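Local coordinates for protein DTDP-4-dehydrorhamnose reductase, rfbD ortholog (Clostridium acetobutylicum, PDB 1VL0) that probably reduces dTDP-6-deoxy-L-lyxo-4-hexulose to dTDP-L-rhamnose in the rhamnose biosynthesis pathway, and binds a dihydronicotinamide dinucleotide cofactor, at residues V204-D209 and G273-E278. Numbering follows the deposited sequence.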
loop_
_atom_site.group_PDB
_atom_site.type_symbol
_atom_site.label_atom_id
_atom_site.label_comp_id
_atom_site.label_asym_id
_atom_site.label_seq_id
_atom_site.Cartn_x
_atom_site.Cartn_y
_atom_site.Cartn_z
ATOM N N VAL A 204 -1.180 3.406 -23.421
ATOM C CA VAL A 204 -2.077 2.499 -22.733
ATOM C C VAL A 204 -2.007 1.156 -23.384
ATOM O O VAL A 204 -1.864 0.151 -22.678
ATOM C CB VAL A 204 -3.501 2.990 -22.695
ATOM C CG1 VAL A 204 -4.485 1.863 -22.303
ATOM C CG2 VAL A 204 -3.606 4.101 -21.697
ATOM N N LEU A 205 -2.122 1.105 -24.699
ATOM C CA LEU A 205 -2.171 -0.211 -25.382
ATOM C C LEU A 205 -0.807 -0.889 -25.442
ATOM O O LEU A 205 -0.726 -2.128 -25.509
ATOM C CB LEU A 205 -2.743 -0.047 -26.769
ATOM C CG LEU A 205 -4.200 0.462 -26.824
ATOM C CD1 LEU A 205 -4.581 0.847 -28.265
ATOM C CD2 LEU A 205 -5.169 -0.536 -26.267
ATOM N N LYS A 206 0.261 -0.096 -25.455
ATOM C CA LYS A 206 1.637 -0.613 -25.360
ATOM C C LYS A 206 1.911 -1.368 -24.027
ATOM O O LYS A 206 2.414 -2.496 -24.031
ATOM C CB LYS A 206 2.633 0.556 -25.471
ATOM C CG LYS A 206 4.144 0.227 -25.333
ATOM C CD LYS A 206 4.993 1.575 -25.146
ATOM C CE LYS A 206 6.545 1.369 -24.933
ATOM N NZ LYS A 206 7.069 0.338 -25.961
ATOM N N VAL A 207 1.646 -0.724 -22.895
ATOM C CA VAL A 207 1.923 -1.360 -21.608
ATOM C C VAL A 207 1.098 -2.626 -21.419
ATOM O O VAL A 207 1.588 -3.593 -20.861
ATOM C CB VAL A 207 1.805 -0.430 -20.395
ATOM C CG1 VAL A 207 2.844 0.710 -20.513
ATOM C CG2 VAL A 207 0.408 0.136 -20.226
ATOM N N ILE A 208 -0.150 -2.623 -21.844
ATOM C CA ILE A 208 -0.963 -3.865 -21.804
ATOM C C ILE A 208 -0.311 -4.983 -22.594
ATOM O O ILE A 208 -0.232 -6.134 -22.180
ATOM C CB ILE A 208 -2.390 -3.617 -22.361
ATOM C CG1 ILE A 208 -3.182 -2.687 -21.435
ATOM C CG2 ILE A 208 -3.174 -4.890 -22.554
ATOM C CD1 ILE A 208 -4.513 -2.237 -22.133
ATOM N N ASP A 209 0.106 -4.642 -23.781
ATOM C CA ASP A 209 0.736 -5.587 -24.664
ATOM C C ASP A 209 1.978 -6.223 -24.040
ATOM O O ASP A 209 2.237 -7.386 -24.238
ATOM C CB ASP A 209 1.157 -4.830 -25.910
ATOM C CG ASP A 209 1.027 -5.634 -27.130
ATOM O OD1 ASP A 209 1.876 -6.540 -27.346
ATOM O OD2 ASP A 209 0.105 -5.394 -27.944
ATOM N N GLY A 273 10.337 2.481 -23.209
ATOM C CA GLY A 273 10.511 3.654 -24.035
ATOM C C GLY A 273 9.377 4.671 -24.049
ATOM O O GLY A 273 8.208 4.324 -24.173
ATOM N N ASP A 274 9.741 5.940 -23.903
ATOM C CA ASP A 274 8.791 7.044 -23.985
ATOM C C ASP A 274 8.421 7.346 -25.445
ATOM O O ASP A 274 9.046 8.165 -26.114
ATOM C CB ASP A 274 9.324 8.301 -23.318
ATOM C CG ASP A 274 8.280 9.435 -23.316
ATOM O OD1 ASP A 274 7.100 9.137 -23.690
ATOM O OD2 ASP A 274 8.512 10.610 -22.933
ATOM N N ILE A 275 7.385 6.680 -25.928
ATOM C CA ILE A 275 6.932 6.844 -27.292
ATOM C C ILE A 275 6.076 8.057 -27.553
ATOM O O ILE A 275 5.622 8.226 -28.653
ATOM C CB ILE A 275 6.192 5.575 -27.745
ATOM C CG1 ILE A 275 4.950 5.286 -26.878
ATOM C CG2 ILE A 275 7.153 4.382 -27.721
ATOM C CD1 ILE A 275 3.945 4.411 -27.568
ATOM N N THR A 276 5.811 8.903 -26.555
ATOM C CA THR A 276 5.028 10.111 -26.807
ATOM C C THR A 276 5.820 11.075 -27.675
ATOM O O THR A 276 7.030 11.010 -27.750
ATOM C CB THR A 276 4.591 10.852 -25.535
ATOM O OG1 THR A 276 5.736 11.222 -24.739
ATOM C CG2 THR A 276 3.756 9.974 -24.660
ATOM N N ARG A 277 5.108 11.977 -28.329
ATOM C CA ARG A 277 5.746 12.933 -29.192
ATOM C C ARG A 277 5.805 14.274 -28.511
ATOM O O ARG A 277 5.134 14.527 -27.511
ATOM C CB ARG A 277 4.970 13.069 -30.511
ATOM C CG ARG A 277 4.968 11.819 -31.339
ATOM C CD ARG A 277 3.973 11.835 -32.421
ATOM N NE ARG A 277 2.623 11.893 -31.886
ATOM C CZ ARG A 277 1.531 11.942 -32.607
ATOM N NH1 ARG A 277 1.599 11.959 -33.926
ATOM N NH2 ARG A 277 0.362 11.957 -32.004
ATOM N N GLU A 278 6.628 15.132 -29.073
ATOM C CA GLU A 278 6.711 16.538 -28.652
ATOM C C GLU A 278 5.321 17.155 -28.796
ATOM O O GLU A 278 4.615 16.903 -29.776
ATOM C CB GLU A 278 7.699 17.288 -29.560
ATOM C CG GLU A 278 9.162 16.942 -29.368
ATOM C CD GLU A 278 9.711 17.436 -28.047
ATOM O OE1 GLU A 278 9.178 18.449 -27.482
ATOM O OE2 GLU A 278 10.684 16.789 -27.580
#
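K206 leaves its helix with CG trans to the backbone N (chi1 177°) and stays extended as far as CE, so that its methylenes lie against I275; I275 in turn carries CG1 between its own N and carbonyl carbon (chi1 61°). The two side chains run alongside each other in opposite directions. CD of K206 meets the tip of the isoleucine, 3.9 Å from I275 CD1, and K206 CE, one carbon further on, passes 4.1 Å from the other branch, I275 CG2. K206 CE also lies 3.5 Å from G273 O. At its end the lysine bends, and NZ finds its polar partners just past the two segments: a salt bridge to E210 on its own helix and a hydrogen bond to the backbone O of T272 in the loop. The ammonium group thereby ties helix to loop, while its methylenes add apolar contact with I275. The helix, 197-210, packs V204 and I208 on its buried face against strands 66-69 and 107-113 of the largely parallel central sheet in this Rossmann-like reductase fold; K206 belongs to the outer side, where the loop between helices 266-270 and 279-290 passes. I275 also touches R202 and V203, one turn earlier on the same helix. Next to it the loop is shaped by an Asx turn: T276 N donates to D274 OD1 at 3.2 Å, 48° out of the carboxylate plane. From the same face T276 OG1 lies 2.7 Å from D274 OD1, in a second, shorter bond on the syn side; T219 O is also a partner of that hydroxyl. N265 ND2 adds a third donor to D274 OD1, which should help fix the rotation of the carboxylate.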